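PDB 3TWO: mannitol dehydrogenase from Helicobacter pylori, which probably catalyses the reversible, NADP(H)-dependent reduction of cinnamaldehydes to cinnamyl alcohols, as a zinc-containing member of the medium-chain alcohol dehydrogenase family. Local coordinates for residues 46-54 and 264-272; 185-194 and 212-221. All blocks are in the same frame, centred on the assembly; numbering follows the deposited sequence.

Interaction 1. Residues 46-54 and 264-272. With NDP (NADPH dihydro-nicotinamide-adenine-dinucleotide phosphate), chain F.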
loop_
_atom_site.group_PDB
_atom_site.type_symbol
_atom_site.label_atom_id
_atom_site.label_comp_id
_atom_site.label_asym_id
_atom_site.label_seq_id
_atom_site.Cartn_x
_atom_site.Cartn_y
_atom_site.Cartn_z
ATOM N N ILE B 46 20.747 3.963 15.771
ATOM C CA ILE B 46 20.397 5.092 16.605
ATOM C C ILE B 46 18.956 4.927 17.117
ATOM O O ILE B 46 18.710 5.155 18.324
ATOM C CB ILE B 46 20.442 6.405 15.792
ATOM C CG1 ILE B 46 21.830 6.622 15.192
ATOM C CG2 ILE B 46 20.029 7.591 16.694
ATOM C CD1 ILE B 46 21.884 7.806 14.189
ATOM N N HIS B 47 18.025 4.577 16.207
ATOM C CA HIS B 47 16.636 4.308 16.580
ATOM C C HIS B 47 16.621 3.238 17.710
ATOM O O HIS B 47 15.860 3.383 18.713
ATOM C CB HIS B 47 15.820 3.771 15.395
ATOM C CG HIS B 47 15.594 4.749 14.259
ATOM N ND1 HIS B 47 15.047 6.007 14.441
ATOM C CD2 HIS B 47 15.772 4.618 12.909
ATOM C CE1 HIS B 47 14.931 6.629 13.267
ATOM N NE2 HIS B 47 15.315 5.786 12.321
ATOM N N SER B 48 17.482 2.207 17.595
ATOM C CA SER B 48 17.450 1.138 18.609
ATOM C C SER B 48 18.092 1.625 19.882
ATOM O O SER B 48 17.481 1.502 20.981
ATOM C CB SER B 48 18.128 -0.163 18.163
ATOM O OG SER B 48 17.747 -0.500 16.839
ATOM N N ALA B 49 19.274 2.226 19.743
ATOM C CA ALA B 49 20.040 2.740 20.911
ATOM C C ALA B 49 19.200 3.658 21.777
ATOM O O ALA B 49 19.320 3.650 23.033
ATOM C CB ALA B 49 21.304 3.471 20.466
ATOM N N TYR B 50 18.329 4.444 21.119
ATOM C CA TYR B 50 17.567 5.409 21.840
ATOM C C TYR B 50 16.172 4.947 22.147
ATOM O O TYR B 50 15.390 5.733 22.589
ATOM C CB TYR B 50 17.527 6.699 21.030
ATOM C CG TYR B 50 18.874 7.376 20.967
ATOM C CD1 TYR B 50 19.101 8.449 20.095
ATOM C CD2 TYR B 50 19.935 6.939 21.801
ATOM C CE1 TYR B 50 20.372 9.078 20.036
ATOM C CE2 TYR B 50 21.214 7.580 21.769
ATOM C CZ TYR B 50 21.412 8.622 20.890
ATOM O OH TYR B 50 22.639 9.219 20.876
ATOM N N SER B 51 15.836 3.687 21.861
ATOM C CA SER B 51 14.466 3.228 22.140
ATOM C C SER B 51 13.382 4.029 21.392
ATOM O O SER B 51 12.361 4.375 21.965
ATOM C CB SER B 51 14.193 3.250 23.674
ATOM O OG SER B 51 15.085 2.299 24.289
ATOM N N GLU B 52 13.592 4.296 20.110
ATOM C CA GLU B 52 12.653 5.152 19.356
ATOM C C GLU B 52 11.535 4.330 18.775
ATOM O O GLU B 52 10.501 4.869 18.360
ATOM C CB GLU B 52 13.409 5.961 18.263
ATOM C CG GLU B 52 14.185 7.127 18.927
ATOM C CD GLU B 52 15.098 7.950 17.976
ATOM O OE1 GLU B 52 15.294 7.609 16.781
ATOM O OE2 GLU B 52 15.648 8.957 18.460
ATOM N N TRP B 53 11.762 3.019 18.700
ATOM C CA TRP B 53 10.791 2.089 18.119
ATOM C C TRP B 53 10.053 1.308 19.196
ATOM O O TRP B 53 8.903 0.981 19.044
ATOM C CB TRP B 53 11.494 1.078 17.264
ATOM C CG TRP B 53 12.117 1.616 16.008
ATOM C CD1 TRP B 53 11.781 2.767 15.320
ATOM C CD2 TRP B 53 13.157 0.983 15.274
ATOM N NE1 TRP B 53 12.592 2.894 14.173
ATOM C CE2 TRP B 53 13.431 1.802 14.115
ATOM C CE3 TRP B 53 13.895 -0.192 15.464
ATOM C CZ2 TRP B 53 14.430 1.472 13.169
ATOM C CZ3 TRP B 53 14.898 -0.536 14.483
ATOM C CH2 TRP B 53 15.130 0.307 13.351
ATOM N N LYS B 54 10.800 0.955 20.237
ATOM C CA LYS B 54 10.358 0.156 21.340
ATOM C C LYS B 54 11.421 0.306 22.468
ATOM O O LYS B 54 12.466 0.918 22.286
ATOM C CB LYS B 54 10.264 -1.324 20.908
ATOM C CG LYS B 54 11.625 -1.909 20.494
ATOM C CD LYS B 54 11.513 -3.380 20.088
ATOM C CE LYS B 54 12.881 -3.880 19.746
ATOM N NZ LYS B 54 12.846 -4.493 18.394
ATOM N N VAL B 264 11.151 1.921 3.113
ATOM C CA VAL B 264 12.149 1.285 3.989
ATOM C C VAL B 264 12.461 2.076 5.247
ATOM O O VAL B 264 12.840 1.477 6.259
ATOM C CB VAL B 264 13.464 0.984 3.237
ATOM C CG1 VAL B 264 13.134 0.000 2.035
ATOM C CG2 VAL B 264 14.091 2.275 2.748
ATOM N N GLY B 265 12.295 3.402 5.191
ATOM C CA GLY B 265 12.619 4.253 6.334
ATOM C C GLY B 265 11.675 4.084 7.530
ATOM O O GLY B 265 10.448 3.824 7.385
ATOM N N LEU B 266 12.221 4.239 8.726
ATOM C CA LEU B 266 11.508 3.788 9.935
ATOM C C LEU B 266 11.580 4.863 11.035
ATOM O O LEU B 266 12.410 4.778 11.978
ATOM C CB LEU B 266 12.184 2.508 10.374
ATOM C CG LEU B 266 11.499 1.178 10.570
ATOM C CD1 LEU B 266 10.057 1.063 10.043
ATOM C CD2 LEU B 266 12.427 0.146 10.004
ATOM N N PRO B 267 10.735 5.913 10.913
ATOM C CA PRO B 267 10.865 6.992 11.916
ATOM C C PRO B 267 10.468 6.527 13.306
ATOM O O PRO B 267 9.982 5.391 13.474
ATOM C CB PRO B 267 9.881 8.077 11.430
ATOM C CG PRO B 267 9.531 7.693 9.996
ATOM C CD PRO B 267 9.639 6.179 9.952
ATOM N N PRO B 268 10.720 7.373 14.328
ATOM C CA PRO B 268 10.325 6.909 15.677
ATOM C C PRO B 268 8.827 6.648 15.653
ATOM O O PRO B 268 8.096 7.377 14.937
ATOM C CB PRO B 268 10.655 8.097 16.580
ATOM C CG PRO B 268 11.824 8.844 15.821
ATOM C CD PRO B 268 11.559 8.600 14.332
ATOM N N VAL B 269 8.366 5.670 16.443
ATOM C CA VAL B 269 7.020 5.178 16.323
ATOM C C VAL B 269 6.024 6.256 16.640
ATOM O O VAL B 269 4.991 6.320 16.033
ATOM C CB VAL B 269 6.701 3.894 17.155
ATOM C CG1 VAL B 269 7.428 2.704 16.589
ATOM C CG2 VAL B 269 6.941 4.078 18.644
ATOM N N GLU B 270 6.351 7.155 17.549
ATOM C CA GLU B 270 5.339 8.136 17.899
ATOM C C GLU B 270 5.092 9.149 16.771
ATOM O O GLU B 270 4.076 9.804 16.817
ATOM C CB GLU B 270 5.693 8.852 19.220
ATOM C CG GLU B 270 6.989 9.660 19.071
ATOM C CD GLU B 270 7.245 10.587 20.233
ATOM O OE1 GLU B 270 7.628 11.770 19.981
ATOM O OE2 GLU B 270 7.055 10.132 21.405
ATOM N N VAL B 271 5.994 9.300 15.790
ATOM C CA VAL B 271 5.801 10.262 14.700
ATOM C C VAL B 271 5.716 9.584 13.325
ATOM O O VAL B 271 5.583 10.261 12.305
ATOM C CB VAL B 271 6.898 11.391 14.643
ATOM C CG1 VAL B 271 7.058 12.110 16.029
ATOM C CG2 VAL B 271 8.273 10.820 14.142
ATOM N N ALA B 272 5.743 8.256 13.290
ATOM C CA ALA B 272 5.766 7.542 12.006
ATOM C C ALA B 272 4.430 7.639 11.246
ATOM O O ALA B 272 3.372 7.552 11.828
ATOM C CB ALA B 272 6.188 6.126 12.171
HETATM P PA NDP F . 20.727 8.313 7.641
HETATM O O1A NDP F . 20.413 9.469 8.495
HETATM O O2A NDP F . 21.947 8.194 6.652
HETATM O O5B NDP F . 19.965 9.022 6.385
HETATM C C5B NDP F . 18.589 9.667 6.525
HETATM C C4B NDP F . 18.481 10.761 5.468
HETATM O O4B NDP F . 17.124 11.337 5.268
HETATM C C3B NDP F . 19.427 11.920 5.855
HETATM O O3B NDP F . 20.191 12.292 4.645
HETATM C C2B NDP F . 18.434 13.044 6.257
HETATM O O2B NDP F . 19.075 14.289 5.924
HETATM C C1B NDP F . 17.269 12.820 5.264
HETATM N N9A NDP F . 15.949 13.223 5.802
HETATM C C8A NDP F . 15.588 13.179 7.105
HETATM N N7A NDP F . 14.323 13.561 7.164
HETATM C C5A NDP F . 13.892 13.840 5.937
HETATM C C6A NDP F . 12.683 14.272 5.424
HETATM N N6A NDP F . 11.579 14.533 6.206
HETATM N N1A NDP F . 12.629 14.459 4.110
HETATM C C2A NDP F . 13.634 14.220 3.297
HETATM N N3A NDP F . 14.788 13.794 3.753
HETATM C C4A NDP F . 14.931 13.616 5.078
HETATM O O3 NDP F . 19.689 7.124 7.608
HETATM P PN NDP F . 19.900 5.748 6.979
HETATM O O1N NDP F . 19.985 5.816 5.503
HETATM O O2N NDP F . 20.949 4.844 7.678
HETATM O O5D NDP F . 18.541 5.058 7.373
HETATM C C5D NDP F . 17.265 5.795 7.047
HETATM C C4D NDP F . 16.023 5.070 7.719
HETATM O O4D NDP F . 16.053 3.767 7.107
HETATM C C3D NDP F . 16.107 4.855 9.255
HETATM O O3D NDP F . 14.781 5.060 9.817
HETATM C C2D NDP F . 16.594 3.389 9.331
HETATM O O2D NDP F . 16.155 2.796 10.503
HETATM C C1D NDP F . 15.812 2.780 8.144
HETATM N N1N NDP F . 16.304 1.431 7.703
HETATM C C2N NDP F . 15.342 0.454 7.364
HETATM C C3N NDP F . 15.735 -0.808 6.948
HETATM C C7N NDP F . 14.667 -1.807 6.507
HETATM O O7N NDP F . 13.546 -1.417 6.141
HETATM N N7N NDP F . 15.114 -3.040 6.301
HETATM C C4N NDP F . 17.112 -1.126 6.904
HETATM C C5N NDP F . 18.097 -0.141 7.203
HETATM C C6N NDP F . 17.710 1.119 7.611
HETATM P P2B NDP F . 19.036 15.551 6.848
HETATM O O1X NDP F . 20.604 16.020 6.937
HETATM O O2X NDP F . 18.072 16.524 6.325
HETATM O O3X NDP F . 18.652 15.059 8.310
#
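E52 and V269 join the two backbones: V269 N donates to E52 O at 3.0 Å, just past the Schellman turn at S51 that closes helix 43-49. The segment 264-272 runs by as an irregular loop. W53 NE1 donates to L266 O at 2.9 Å, with an N-H...O angle of 167°. The oxygen lies in the indole plane, but the donor sits above the carbonyl plane. W53 CZ2 reaches L266 CB at 3.7 Å, the two side chains crossing at about a right angle. The same L266 O lies over one face of the H47 imidazole. H47 CG stands anti to the carbonyl carbon (chi1 -67°), which carries the ring toward the loop. Both ring nitrogens are held. ND1 donates to E52 OE1 at 2.8 Å, tilted 21° from the ring plane, and NE2 shares a hydrogen bond of 2.7 Å with the nicotinamide-ribose hydroxyl O3D of NADPH. L266 N also donates to O3D, at 2.9 Å. One bond comes from the GroES-like domain and one from the Rossmann domain, so the hydroxyl bridges the cleft where medium-chain alcohol dehydrogenases bind their cofactor. E52 runs alongside P268, with OE1 3.8 Å from P268 CG. V269 CG1 packs on the W53 backbone. Helix 323-331 covers I46 and A49, the loop continues from strand 259-263 toward strand 274-276, and F278 of the second subunit meets the W53 ring edge-to-face.

Interaction 2. Residues 185-194 and 212-221. With NDP (NADPH dihydro-nicotinamide-adenine-dinucleotide phosphate), chain F.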
loop_
_atom_site.group_PDB
_atom_site.type_symbol
_atom_site.label_atom_id
_atom_site.label_comp_id
_atom_site.label_asym_id
_atom_site.label_seq_id
_atom_site.Cartn_x
_atom_site.Cartn_y
_atom_site.Cartn_z
ATOM N N PHE B 185 18.339 11.535 1.458
ATOM C CA PHE B 185 19.569 11.334 0.699
ATOM C C PHE B 185 20.731 11.073 1.642
ATOM O O PHE B 185 21.702 11.836 1.664
ATOM C CB PHE B 185 19.829 12.551 -0.226
ATOM C CG PHE B 185 20.989 12.391 -1.191
ATOM C CD1 PHE B 185 21.188 11.190 -1.904
ATOM C CD2 PHE B 185 21.838 13.488 -1.463
ATOM C CE1 PHE B 185 22.247 11.065 -2.873
ATOM C CE2 PHE B 185 22.903 13.365 -2.380
ATOM C CZ PHE B 185 23.082 12.137 -3.113
ATOM N N GLY B 186 20.617 9.987 2.413
ATOM C CA GLY B 186 21.597 9.674 3.458
ATOM C C GLY B 186 22.324 8.382 3.113
ATOM O O GLY B 186 22.718 8.158 1.955
ATOM N N GLY B 187 22.517 7.529 4.109
ATOM C CA GLY B 187 23.197 6.217 3.860
ATOM C C GLY B 187 22.431 5.318 2.911
ATOM O O GLY B 187 22.961 4.932 1.862
ATOM N N LEU B 188 21.185 4.976 3.245
ATOM C CA LEU B 188 20.380 4.172 2.333
ATOM C C LEU B 188 20.112 4.947 1.022
ATOM O O LEU B 188 20.262 4.390 -0.086
ATOM C CB LEU B 188 19.067 3.708 2.986
ATOM C CG LEU B 188 19.165 2.379 3.723
ATOM C CD1 LEU B 188 20.121 2.470 4.938
ATOM C CD2 LEU B 188 17.704 1.963 4.184
ATOM N N GLY B 189 19.776 6.230 1.148
ATOM C CA GLY B 189 19.411 7.030 -0.015
ATOM C C GLY B 189 20.457 7.017 -1.109
ATOM O O GLY B 189 20.159 6.787 -2.277
ATOM N N SER B 190 21.694 7.334 -0.754
ATOM C CA SER B 190 22.773 7.314 -1.738
ATOM C C SER B 190 23.000 5.911 -2.345
ATOM O O SER B 190 23.311 5.798 -3.539
ATOM C CB SER B 190 24.084 7.847 -1.115
ATOM O OG SER B 190 24.502 6.963 -0.100
ATOM N N MET B 191 22.894 4.836 -1.561
ATOM C CA MET B 191 22.928 3.483 -2.216
ATOM C C MET B 191 21.783 3.305 -3.256
ATOM O O MET B 191 22.007 2.767 -4.364
ATOM C CB MET B 191 22.868 2.343 -1.171
ATOM C CG MET B 191 24.140 2.218 -0.362
ATOM S SD MET B 191 25.645 2.274 -1.365
ATOM C CE MET B 191 25.541 0.853 -2.458
ATOM N N ALA B 192 20.567 3.730 -2.888
ATOM C CA ALA B 192 19.349 3.622 -3.809
ATOM C C ALA B 192 19.634 4.396 -5.092
ATOM O O ALA B 192 19.385 3.916 -6.212
ATOM C CB ALA B 192 18.114 4.265 -3.158
ATOM N N VAL B 193 20.137 5.623 -4.918
ATOM C CA VAL B 193 20.583 6.427 -6.058
ATOM C C VAL B 193 21.594 5.698 -6.982
ATOM O O VAL B 193 21.399 5.631 -8.187
ATOM C CB VAL B 193 21.136 7.809 -5.613
ATOM C CG1 VAL B 193 21.886 8.500 -6.836
ATOM C CG2 VAL B 193 20.013 8.722 -5.139
ATOM N N LYS B 194 22.667 5.142 -6.410
ATOM C CA LYS B 194 23.661 4.452 -7.204
ATOM C C LYS B 194 23.114 3.241 -7.940
ATOM O O LYS B 194 23.386 3.076 -9.125
ATOM C CB LYS B 194 24.877 4.054 -6.367
ATOM C CG LYS B 194 25.657 5.292 -5.895
ATOM C CD LYS B 194 26.383 5.009 -4.576
ATOM C CE LYS B 194 27.478 6.017 -4.302
ATOM N NZ LYS B 194 28.747 5.515 -4.853
ATOM N N LYS B 212 23.965 18.663 -0.328
ATOM C CA LYS B 212 24.590 17.569 -1.083
ATOM C C LYS B 212 24.117 17.474 -2.544
ATOM O O LYS B 212 24.294 16.452 -3.189
ATOM C CB LYS B 212 24.365 16.245 -0.336
ATOM C CG LYS B 212 24.882 16.340 1.118
ATOM C CD LYS B 212 24.701 15.045 1.945
ATOM C CE LYS B 212 23.255 14.681 2.142
ATOM N NZ LYS B 212 23.136 13.621 3.239
ATOM N N LYS B 213 23.529 18.544 -3.068
ATOM C CA LYS B 213 23.056 18.522 -4.455
ATOM C C LYS B 213 24.190 18.171 -5.453
ATOM O O LYS B 213 23.991 17.348 -6.331
ATOM C CB LYS B 213 22.420 19.860 -4.816
ATOM C CG LYS B 213 22.125 20.012 -6.252
ATOM C CD LYS B 213 21.148 21.115 -6.502
ATOM C CE LYS B 213 20.637 21.010 -7.993
ATOM N NZ LYS B 213 19.999 22.276 -8.317
ATOM N N GLN B 214 25.370 18.779 -5.297
ATOM C CA GLN B 214 26.532 18.451 -6.131
ATOM C C GLN B 214 26.910 16.995 -6.056
ATOM O O GLN B 214 27.259 16.429 -7.070
ATOM C CB GLN B 214 27.782 19.287 -5.774
ATOM C CG GLN B 214 27.733 20.749 -6.332
ATOM C CD GLN B 214 27.299 20.833 -7.848
ATOM O OE1 GLN B 214 26.250 21.419 -8.150
ATOM N NE2 GLN B 214 28.073 20.222 -8.755
ATOM N N ASP B 215 26.867 16.388 -4.877
ATOM C CA ASP B 215 27.128 14.930 -4.842
ATOM C C ASP B 215 26.027 14.167 -5.595
ATOM O O ASP B 215 26.325 13.199 -6.279
ATOM C CB ASP B 215 27.283 14.359 -3.443
ATOM C CG ASP B 215 28.159 15.208 -2.560
ATOM O OD1 ASP B 215 29.390 14.991 -2.492
ATOM O OD2 ASP B 215 27.607 16.112 -1.940
ATOM N N ALA B 216 24.777 14.629 -5.503
ATOM C CA ALA B 216 23.681 13.983 -6.260
ATOM C C ALA B 216 23.993 14.033 -7.763
ATOM O O ALA B 216 23.996 13.012 -8.442
ATOM C CB ALA B 216 22.384 14.660 -5.988
ATOM N N LEU B 217 24.319 15.223 -8.244
ATOM C CA LEU B 217 24.607 15.428 -9.661
ATOM C C LEU B 217 25.769 14.572 -10.092
ATOM O O LEU B 217 25.744 13.931 -11.138
ATOM C CB LEU B 217 24.863 16.933 -9.961
ATOM C CG LEU B 217 23.670 17.899 -9.819
ATOM C CD1 LEU B 217 24.198 19.353 -10.063
ATOM C CD2 LEU B 217 22.624 17.597 -10.888
ATOM N N SER B 218 26.754 14.483 -9.223
ATOM C CA SER B 218 27.927 13.713 -9.530
ATOM C C SER B 218 27.570 12.203 -9.640
ATOM O O SER B 218 28.196 11.448 -10.386
ATOM C CB SER B 218 28.921 13.957 -8.417
ATOM O OG SER B 218 30.084 13.294 -8.735
ATOM N N MET B 219 26.564 11.784 -8.888
ATOM C CA MET B 219 26.040 10.411 -9.001
ATOM C C MET B 219 25.143 10.143 -10.242
ATOM O O MET B 219 24.712 8.999 -10.444
ATOM C CB MET B 219 25.260 10.041 -7.754
ATOM C CG MET B 219 26.158 9.837 -6.561
ATOM S SD MET B 219 25.158 9.661 -5.067
ATOM C CE MET B 219 26.424 10.149 -3.894
ATOM N N GLY B 220 24.836 11.166 -11.035
ATOM C CA GLY B 220 24.015 10.983 -12.214
ATOM C C GLY B 220 22.513 11.307 -11.997
ATOM O O GLY B 220 21.681 10.988 -12.840
ATOM N N VAL B 221 22.178 11.918 -10.860
ATOM C CA VAL B 221 20.805 12.305 -10.547
ATOM C C VAL B 221 20.373 13.387 -11.506
ATOM O O VAL B 221 21.178 14.300 -11.826
ATOM C CB VAL B 221 20.713 12.810 -9.109
ATOM C CG1 VAL B 221 19.363 13.441 -8.837
ATOM C CG2 VAL B 221 20.936 11.618 -8.165
HETATM P PA NDP F . 20.727 8.313 7.641
HETATM O O1A NDP F . 20.413 9.469 8.495
HETATM O O2A NDP F . 21.947 8.194 6.652
HETATM O O5B NDP F . 19.965 9.022 6.385
HETATM C C5B NDP F . 18.589 9.667 6.525
HETATM C C4B NDP F . 18.481 10.761 5.468
HETATM O O4B NDP F . 17.124 11.337 5.268
HETATM C C3B NDP F . 19.427 11.920 5.855
HETATM O O3B NDP F . 20.191 12.292 4.645
HETATM C C2B NDP F . 18.434 13.044 6.257
HETATM O O2B NDP F . 19.075 14.289 5.924
HETATM C C1B NDP F . 17.269 12.820 5.264
HETATM N N9A NDP F . 15.949 13.223 5.802
HETATM C C8A NDP F . 15.588 13.179 7.105
HETATM N N7A NDP F . 14.323 13.561 7.164
HETATM C C5A NDP F . 13.892 13.840 5.937
HETATM C C6A NDP F . 12.683 14.272 5.424
HETATM N N6A NDP F . 11.579 14.533 6.206
HETATM N N1A NDP F . 12.629 14.459 4.110
HETATM C C2A NDP F . 13.634 14.220 3.297
HETATM N N3A NDP F . 14.788 13.794 3.753
HETATM C C4A NDP F . 14.931 13.616 5.078
HETATM O O3 NDP F . 19.689 7.124 7.608
HETATM P PN NDP F . 19.900 5.748 6.979
HETATM O O1N NDP F . 19.985 5.816 5.503
HETATM O O2N NDP F . 20.949 4.844 7.678
HETATM O O5D NDP F . 18.541 5.058 7.373
HETATM C C5D NDP F . 17.265 5.795 7.047
HETATM C C4D NDP F . 16.023 5.070 7.719
HETATM O O4D NDP F . 16.053 3.767 7.107
HETATM C C3D NDP F . 16.107 4.855 9.255
HETATM O O3D NDP F . 14.781 5.060 9.817
HETATM C C2D NDP F . 16.594 3.389 9.331
HETATM O O2D NDP F . 16.155 2.796 10.503
HETATM C C1D NDP F . 15.812 2.780 8.144
HETATM N N1N NDP F . 16.304 1.431 7.703
HETATM C C2N NDP F . 15.342 0.454 7.364
HETATM C C3N NDP F . 15.735 -0.808 6.948
HETATM C C7N NDP F . 14.667 -1.807 6.507
HETATM O O7N NDP F . 13.546 -1.417 6.141
HETATM N N7N NDP F . 15.114 -3.040 6.301
HETATM C C4N NDP F . 17.112 -1.126 6.904
HETATM C C5N NDP F . 18.097 -0.141 7.203
HETATM C C6N NDP F . 17.710 1.119 7.611
HETATM P P2B NDP F . 19.036 15.551 6.848
HETATM O O1X NDP F . 20.604 16.020 6.937
HETATM O O2X NDP F . 18.072 16.524 6.325
HETATM O O3X NDP F . 18.652 15.059 8.310
#
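F185 swings its ring toward helix 213-218 because CG stands anti to the backbone N (chi1 -173°), while M219 reaches back from the other helix. The two side chains come from opposite directions and meet at the ring edge. M219 SD lies in the plane of the phenyl ring, 3.8 Å from F185 CZ, which makes a Met-aromatic contact of the edge type. A216 adds its methyl group, with CB 3.9 Å from F185 CE2. K212 crosses the F185 side chain at a slant, its CB 3.8 Å from the same F185 CE2. Its chain bends at chi3 (-64°) and brings NZ to F185 O at 2.8 Å. That ammonium group also bonds to K336 O, so two backbone carbonyls hold it near the adenosine ribose of NADPH.

This is the cofactor-binding start of a Rossmann fold. The segment 185-194 follows strand 179-183 and carries G186 and G189 of what fits a GxGxxG turn. G186 is the N-cap of helix 187-198. Its O accepts from both S190 N and S190 OG, the latter in the carbonyl plane. The first amides of the helix face the diphosphate: G187 N donates to O2A and L188 N to O1N, each at 2.7 Å and nearly straight. G186 CA lies against the adenosine ribose, 3.2 Å from O3B of NADPH.

Deeper along the helix, V193 CG1 touches both M219 CB and V221 CG2, the latter 3.5 Å away. G220, at positive phi, closes helix 213-218 with a Schellman motif and turns the chain so that V221 points back at V193. Both valines also rest on V205 of strand 202-206. F185 leans on F224 of strand 223-225, and F337 meets its ring edge-to-face.

Overall arrangement
Interactions 1 and 2 hold different parts of one NADPH molecule. Their centres are about 23 Å apart. Along the chain, 185-194 and 212-221 are nested inside the loop closed by 46-54 and 264-272. Interaction 2 binds the diphosphate and borders the adenosine ribose, whereas interaction 1 binds the nicotinamide ribose and joins the two family regions, GroES-like and zinc-binding dehydrogenase. They touch directly where V264 CG2 packs on L188 CD2 at 3.9 Å, close to the nicotinamide. The W53 side chain lies about 7 Å from a bound zinc ion. C42, H64 and C160 bind the zinc that is probably catalytic, as in relatives. S44, T244, R208 and R338 add further hydrogen bonds to the cofactor.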